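Local atomic coordinates of Rab GDP-dissociation inhibitor (Saccharomyces cerevisiae, PDB entry 2BCG), a protein that binds prenylated Rab GTPases such as SEC4 and YPT7, blocks GDP release from SEC4, and extracts GDP-bound YPT7 from vacuolar membranes. Residues 124-129 / 383-388; 326-331 / 352-357. All blocks are in the same frame, centred on the assembly; numbering follows the deposited sequence. Where two conformers were deposited one is given.

Both contacts serve the same mixed beta sheet, at different depths. Contact 1 is a surface contact at its edge, where the outermost strand 125-128 meets the turn after helix 380-383; it is apolar, made of methyl groups with one carbonyl oxygen beside them. Contact 2 is partly buried and joins the segments flanking the open end of the hairpin 330-334/345-351; here a carboxylate, a hydroxyl and an imidazole edge take part, but no hydrogen bond crosses between the segments. The two centres are about 16 Å apart and the nearest atoms about 5 Å, without touching. Contact 2 also touches Lys113 and Tyr236, in regions that interact with YPT1.

Contact 1. Residues 124-129 / 383-388; sequences GKIYKV and FKLLGP
Ile126 and Leu385 meet at the edge of the mixed beta sheet, where the outermost strand, 125-128, forms a beta hairpin with strand 118-122. Leu385 comes from the turn that follows helix 380-383, ahead of strand 391-402. The contact is small and purely van der Waals, with no hydrogen bond between the segments. The gamma methyl of Ile126 faces the forked end of Leu385: CG2 of Ile126 lies 4.1 Å from CD1 of Leu385, and CD2 of Leu385 is just as far from that same CG2. One methyl thus sits opposite the cleft between two, while the side chains as a whole run past each other at a slant. The rotamer of Ile126 selects the touching branch. With chi1 at 58°, CG1 takes the place between the backbone N and the carbonyl carbon, which sends CD1 off to one side and leaves CG2 to face the turn. Leu385 reaches over with CG anti to its own carbonyl carbon (chi1 -65°), beside the backbone N, and an extended second torsion (chi2 172°), presenting both delta methyls to the strand. A backbone bond from Leu386 N to Phe383 O, 3.0 Å, closes the turn that carries it. The neighbouring side chains help place the contact: Leu385 also rests on Phe121 of strand 118-122, and Ile126 on Tyr119 of that strand, whereas Leu386 packs on Cys315, Leu317, Ala364 and Ile366 within the same sheet. The turn therefore bridges the sheet's inner strands and its marginal hairpin. The Ile126 side chain is about 13 Å from a bound geranylgeranyl group and so does not touch it. At Gly124 the approach is looser, its O standing 4.3 Å from CD2 of Leu385.

Contact 2. Residues 326-331 / 352-357; sequences NADSLQ and DAHNVC
Asp328 lays the flank of its side chain against the methyl group of Ala353, at the open end of the antiparallel beta hairpin formed by strands 330-334 and 345-351. One segment leads into the hairpin and the other leaves it through a short 3-10 turn, the two chains lying closest at the CA atoms of Asp328 and Ala353, 6.4 Å apart. The methyl carbon CB of Ala353 is 3.8 Å from both CB and OD1 of Asp328, with CG between them hardly farther, so it fits along one side of the carboxylate. A first torsion of 65° places CG of Asp328 between its backbone N and carbonyl carbon, and the other oxygen swings to Ser329. Ser329 OG donates to Asp328 OD2 at 2.9 Å, meeting that oxygen almost in line with its C-O bond. The same hydroxyl is bound by Ser116 N, so two partners fix its rotation and the serine steadies the carboxylate. An alanine in place of Asp328 would probably leave the Ser329 hydroxyl without its acceptor, held by Ser116 N but less fixed in rotation, and strip the Ala353 methyl of the carboxylate part of its cover. Around the turn, Ala353 O accepts a bond from Lys113 NZ. His354 was modelled in two conformers, and what follows holds for one: its ring packs edge-to-face with Tyr236. Lys113 and Tyr236 belong to regions that interact with YPT1. Asp328 OD2 lies 4.8 Å from His354 ND1, not in contact; ND1, buried here, has no partner in the model. The ring instead turns a carbon to the serine, CE1 of His354 lying 3.9 Å from CB of Ser329, while OG of Ser329 approaches that CE1 at the ring edge, near its plane, at 3.7 Å.

Contact 1. Residues 124-129 / 383-388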
loop_
_atom_site.group_PDB
_atom_site.type_symbol
_atom_site.label_atom_id
_atom_site.label_comp_id
_atom_site.label_asym_id
_atom_site.label_seq_id
_atom_site.Cartn_x
_atom_site.Cartn_y
_atom_site.Cartn_z
ATOM N N GLY A 124 -7.837 -32.442 -6.271
ATOM C CA GLY A 124 -6.802 -32.632 -5.261
ATOM C C GLY A 124 -5.401 -32.143 -5.611
ATOM O O GLY A 124 -4.521 -32.105 -4.738
ATOM N N LYS A 125 -5.189 -31.756 -6.875
ATOM C CA LYS A 125 -3.870 -31.288 -7.317
ATOM C C LYS A 125 -3.979 -29.843 -7.778
ATOM O O LYS A 125 -5.073 -29.375 -8.096
ATOM C CB LYS A 125 -3.354 -32.138 -8.482
ATOM C CG LYS A 125 -3.302 -33.642 -8.199
ATOM C CD LYS A 125 -2.553 -34.396 -9.300
ATOM C CE LYS A 125 -1.051 -34.148 -9.234
ATOM N NZ LYS A 125 -0.417 -34.753 -8.023
ATOM N N ILE A 126 -2.842 -29.149 -7.851
ATOM C CA ILE A 126 -2.828 -27.775 -8.413
ATOM C C ILE A 126 -2.049 -27.724 -9.728
ATOM O O ILE A 126 -1.079 -28.463 -9.891
ATOM C CB ILE A 126 -2.306 -26.713 -7.385
ATOM C CG1 ILE A 126 -0.890 -27.003 -6.863
ATOM C CG2 ILE A 126 -3.305 -26.645 -6.206
ATOM C CD1 ILE A 126 -0.295 -25.862 -6.002
ATOM N N TYR A 127 -2.487 -26.843 -10.620
ATOM C CA TYR A 127 -1.929 -26.686 -11.988
ATOM C C TYR A 127 -1.649 -25.211 -12.255
ATOM O O TYR A 127 -2.528 -24.376 -12.027
ATOM C CB TYR A 127 -2.959 -27.188 -13.023
ATOM C CG TYR A 127 -3.295 -28.646 -12.871
ATOM C CD1 TYR A 127 -2.570 -29.611 -13.587
ATOM C CD2 TYR A 127 -4.290 -29.072 -11.992
ATOM C CE1 TYR A 127 -2.829 -30.956 -13.430
ATOM C CE2 TYR A 127 -4.554 -30.430 -11.825
ATOM C CZ TYR A 127 -3.817 -31.358 -12.559
ATOM O OH TYR A 127 -4.049 -32.703 -12.432
ATOM N N LYS A 128 -0.457 -24.881 -12.760
ATOM C CA LYS A 128 -0.194 -23.486 -13.067
ATOM C C LYS A 128 -1.043 -23.069 -14.278
ATOM O O LYS A 128 -1.018 -23.728 -15.346
ATOM C CB LYS A 128 1.292 -23.172 -13.287
ATOM C CG LYS A 128 1.560 -21.646 -13.470
ATOM C CD LYS A 128 2.964 -21.324 -13.994
ATOM C CE LYS A 128 3.224 -19.805 -13.952
ATOM N NZ LYS A 128 2.516 -19.073 -15.067
ATOM N N VAL A 129 -1.785 -21.985 -14.112
ATOM C CA VAL A 129 -2.554 -21.403 -15.206
ATOM C C VAL A 129 -1.568 -20.791 -16.202
ATOM O O VAL A 129 -0.680 -20.034 -15.804
ATOM C CB VAL A 129 -3.512 -20.305 -14.714
ATOM C CG1 VAL A 129 -4.181 -19.560 -15.899
ATOM C CG2 VAL A 129 -4.556 -20.865 -13.750
ATOM N N PHE A 383 -5.602 -25.867 3.670
ATOM C CA PHE A 383 -4.501 -26.131 4.603
ATOM C C PHE A 383 -3.688 -27.323 4.111
ATOM O O PHE A 383 -2.459 -27.305 4.216
ATOM C CB PHE A 383 -5.017 -26.490 5.991
ATOM C CG PHE A 383 -5.555 -25.337 6.781
ATOM C CD1 PHE A 383 -4.933 -24.098 6.829
ATOM C CD2 PHE A 383 -6.705 -25.534 7.545
ATOM C CE1 PHE A 383 -5.491 -23.051 7.602
ATOM C CE2 PHE A 383 -7.257 -24.496 8.290
ATOM C CZ PHE A 383 -6.660 -23.257 8.310
ATOM N N LYS A 384 -4.370 -28.340 3.568
ATOM C CA LYS A 384 -3.681 -29.563 3.106
ATOM C C LYS A 384 -2.676 -29.293 1.976
ATOM O O LYS A 384 -1.734 -30.077 1.771
ATOM C CB LYS A 384 -4.685 -30.591 2.627
ATOM C CG LYS A 384 -5.240 -31.460 3.718
ATOM C CD LYS A 384 -6.389 -32.274 3.155
ATOM C CE LYS A 384 -6.583 -33.578 3.898
ATOM N NZ LYS A 384 -8.035 -33.926 3.959
ATOM N N LEU A 385 -2.884 -28.212 1.217
ATOM C CA LEU A 385 -1.995 -27.904 0.081
ATOM C C LEU A 385 -0.691 -27.294 0.571
ATOM O O LEU A 385 0.244 -27.163 -0.191
ATOM C CB LEU A 385 -2.659 -26.923 -0.870
ATOM C CG LEU A 385 -3.913 -27.417 -1.590
ATOM C CD1 LEU A 385 -4.603 -26.289 -2.355
ATOM C CD2 LEU A 385 -3.529 -28.547 -2.558
ATOM N N LEU A 386 -0.634 -26.877 1.831
ATOM C CA LEU A 386 0.517 -26.073 2.272
ATOM C C LEU A 386 1.689 -26.820 2.849
ATOM O O LEU A 386 2.730 -26.220 3.070
ATOM C CB LEU A 386 0.085 -25.045 3.326
ATOM C CG LEU A 386 -1.041 -24.111 2.874
ATOM C CD1 LEU A 386 -1.329 -23.083 3.969
ATOM C CD2 LEU A 386 -0.722 -23.371 1.570
ATOM N N GLY A 387 1.539 -28.118 3.111
ATOM C CA GLY A 387 2.571 -28.813 3.867
ATOM C C GLY A 387 2.517 -28.407 5.360
ATOM O O GLY A 387 1.553 -27.790 5.825
ATOM N N PRO A 388 3.554 -28.765 6.137
ATOM C CA PRO A 388 3.494 -28.449 7.574
ATOM C C PRO A 388 3.366 -26.944 7.843
ATOM O O PRO A 388 4.015 -26.133 7.214
ATOM C CB PRO A 388 4.813 -29.005 8.115
ATOM C CG PRO A 388 5.200 -30.089 7.138
ATOM C CD PRO A 388 4.739 -29.578 5.796
#

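Contact 2. Residues 326-331 / 352-357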
loop_
_atom_site.group_PDB
_atom_site.type_symbol
_atom_site.label_atom_id
_atom_site.label_comp_id
_atom_site.label_asym_id
_atom_site.label_seq_id
_atom_site.Cartn_x
_atom_site.Cartn_y
_atom_site.Cartn_z
ATOM N N ASN A 326 8.725 -24.233 -6.101
ATOM C CA ASN A 326 9.418 -23.376 -5.115
ATOM C C ASN A 326 9.216 -21.883 -5.410
ATOM O O ASN A 326 10.079 -21.041 -5.182
ATOM C CB ASN A 326 10.889 -23.731 -4.955
ATOM C CG ASN A 326 11.101 -25.043 -4.200
ATOM O OD1 ASN A 326 10.150 -25.694 -3.749
ATOM N ND2 ASN A 326 12.358 -25.444 -4.095
ATOM N N ALA A 327 8.039 -21.569 -5.922
ATOM C CA ALA A 327 7.680 -20.171 -6.237
ATOM C C ALA A 327 7.838 -19.264 -5.021
ATOM O O ALA A 327 7.520 -19.659 -3.909
ATOM C CB ALA A 327 6.234 -20.114 -6.749
ATOM N N ASP A 328 8.276 -18.027 -5.241
ATOM C CA ASP A 328 8.378 -17.074 -4.131
ATOM C C ASP A 328 7.047 -16.445 -3.772
ATOM O O ASP A 328 6.927 -15.877 -2.676
ATOM C CB ASP A 328 9.480 -16.006 -4.313
ATOM C CG ASP A 328 9.238 -15.074 -5.469
ATOM O OD1 ASP A 328 10.259 -14.536 -5.987
ATOM O OD2 ASP A 328 8.088 -14.811 -5.863
ATOM N N SER A 329 6.058 -16.599 -4.645
ATOM C CA SER A 329 4.749 -15.980 -4.466
ATOM C C SER A 329 3.819 -16.623 -5.463
ATOM O O SER A 329 4.236 -17.002 -6.585
ATOM C CB SER A 329 4.800 -14.455 -4.692
ATOM O OG SER A 329 5.295 -14.133 -6.006
ATOM N N LEU A 330 2.560 -16.732 -5.089
ATOM C CA LEU A 330 1.576 -17.273 -6.018
ATOM C C LEU A 330 0.185 -17.053 -5.487
ATOM O O LEU A 330 -0.015 -16.776 -4.284
ATOM C CB LEU A 330 1.792 -18.770 -6.303
ATOM C CG LEU A 330 1.644 -19.697 -5.088
ATOM C CD1 LEU A 330 0.842 -20.984 -5.418
ATOM C CD2 LEU A 330 2.988 -20.065 -4.420
ATOM N N GLN A 331 -0.785 -17.221 -6.380
ATOM C CA GLN A 331 -2.170 -17.410 -6.022
ATOM C C GLN A 331 -2.563 -18.864 -6.229
ATOM O O GLN A 331 -2.160 -19.460 -7.239
ATOM C CB GLN A 331 -3.050 -16.540 -6.937
ATOM C CG GLN A 331 -4.521 -16.983 -7.002
ATOM C CD GLN A 331 -5.365 -15.967 -7.702
ATOM O OE1 GLN A 331 -6.049 -15.154 -7.064
ATOM N NE2 GLN A 331 -5.332 -16.000 -9.027
ATOM N N ASP A 352 9.834 -13.948 1.902
ATOM C CA ASP A 352 10.912 -12.998 2.194
ATOM C C ASP A 352 11.267 -12.158 0.951
ATOM O O ASP A 352 11.852 -11.062 1.081
ATOM C CB ASP A 352 12.132 -13.618 2.965
ATOM C CG ASP A 352 13.111 -14.397 2.060
ATOM O OD1 ASP A 352 13.907 -15.197 2.618
ATOM O OD2 ASP A 352 13.106 -14.223 0.836
ATOM N N ALA A 353 10.918 -12.646 -0.253
ATOM C CA ALA A 353 11.206 -11.923 -1.504
ATOM C C ALA A 353 10.480 -10.582 -1.592
ATOM O O ALA A 353 10.855 -9.705 -2.373
ATOM C CB ALA A 353 10.844 -12.781 -2.719
ATOM N N HIS A 354 9.406 -10.458 -0.812
ATOM C CA HIS A 354 8.579 -9.254 -0.800
ATOM C C HIS A 354 8.743 -8.515 0.536
ATOM O O HIS A 354 7.989 -7.571 0.787
ATOM C CB HIS A 354 7.087 -9.555 -1.211
ATOM C CG HIS A 354 6.832 -9.760 -2.703
ATOM N ND1 HIS A 354 6.787 -11.007 -3.294
ATOM C CD2 HIS A 354 6.508 -8.881 -3.690
ATOM C CE1 HIS A 354 6.486 -10.891 -4.576
ATOM N NE2 HIS A 354 6.302 -9.608 -4.843
ATOM N N ASN A 355 9.738 -8.883 1.354
ATOM C CA ASN A 355 10.028 -8.185 2.631
ATOM C C ASN A 355 8.854 -8.186 3.611
ATOM O O ASN A 355 8.588 -7.186 4.292
ATOM C CB ASN A 355 10.545 -6.748 2.387
ATOM C CG ASN A 355 11.886 -6.718 1.646
ATOM O OD1 ASN A 355 12.312 -5.657 1.138
ATOM N ND2 ASN A 355 12.556 -7.853 1.589
ATOM N N VAL A 356 8.121 -9.297 3.646
ATOM C CA VAL A 356 6.980 -9.394 4.542
ATOM C C VAL A 356 7.184 -10.361 5.691
ATOM O O VAL A 356 6.378 -10.395 6.585
ATOM C CB VAL A 356 5.692 -9.758 3.774
ATOM C CG1 VAL A 356 5.290 -8.579 2.870
ATOM C CG2 VAL A 356 5.894 -11.058 2.973
ATOM N N CYS A 357 8.265 -11.140 5.659
ATOM C CA CYS A 357 8.592 -12.064 6.744
ATOM C C CYS A 357 10.099 -12.261 6.761
ATOM O O CYS A 357 10.783 -11.933 5.793
ATOM C CB CYS A 357 7.830 -13.403 6.609
ATOM S SG CYS A 357 8.098 -14.248 5.053
#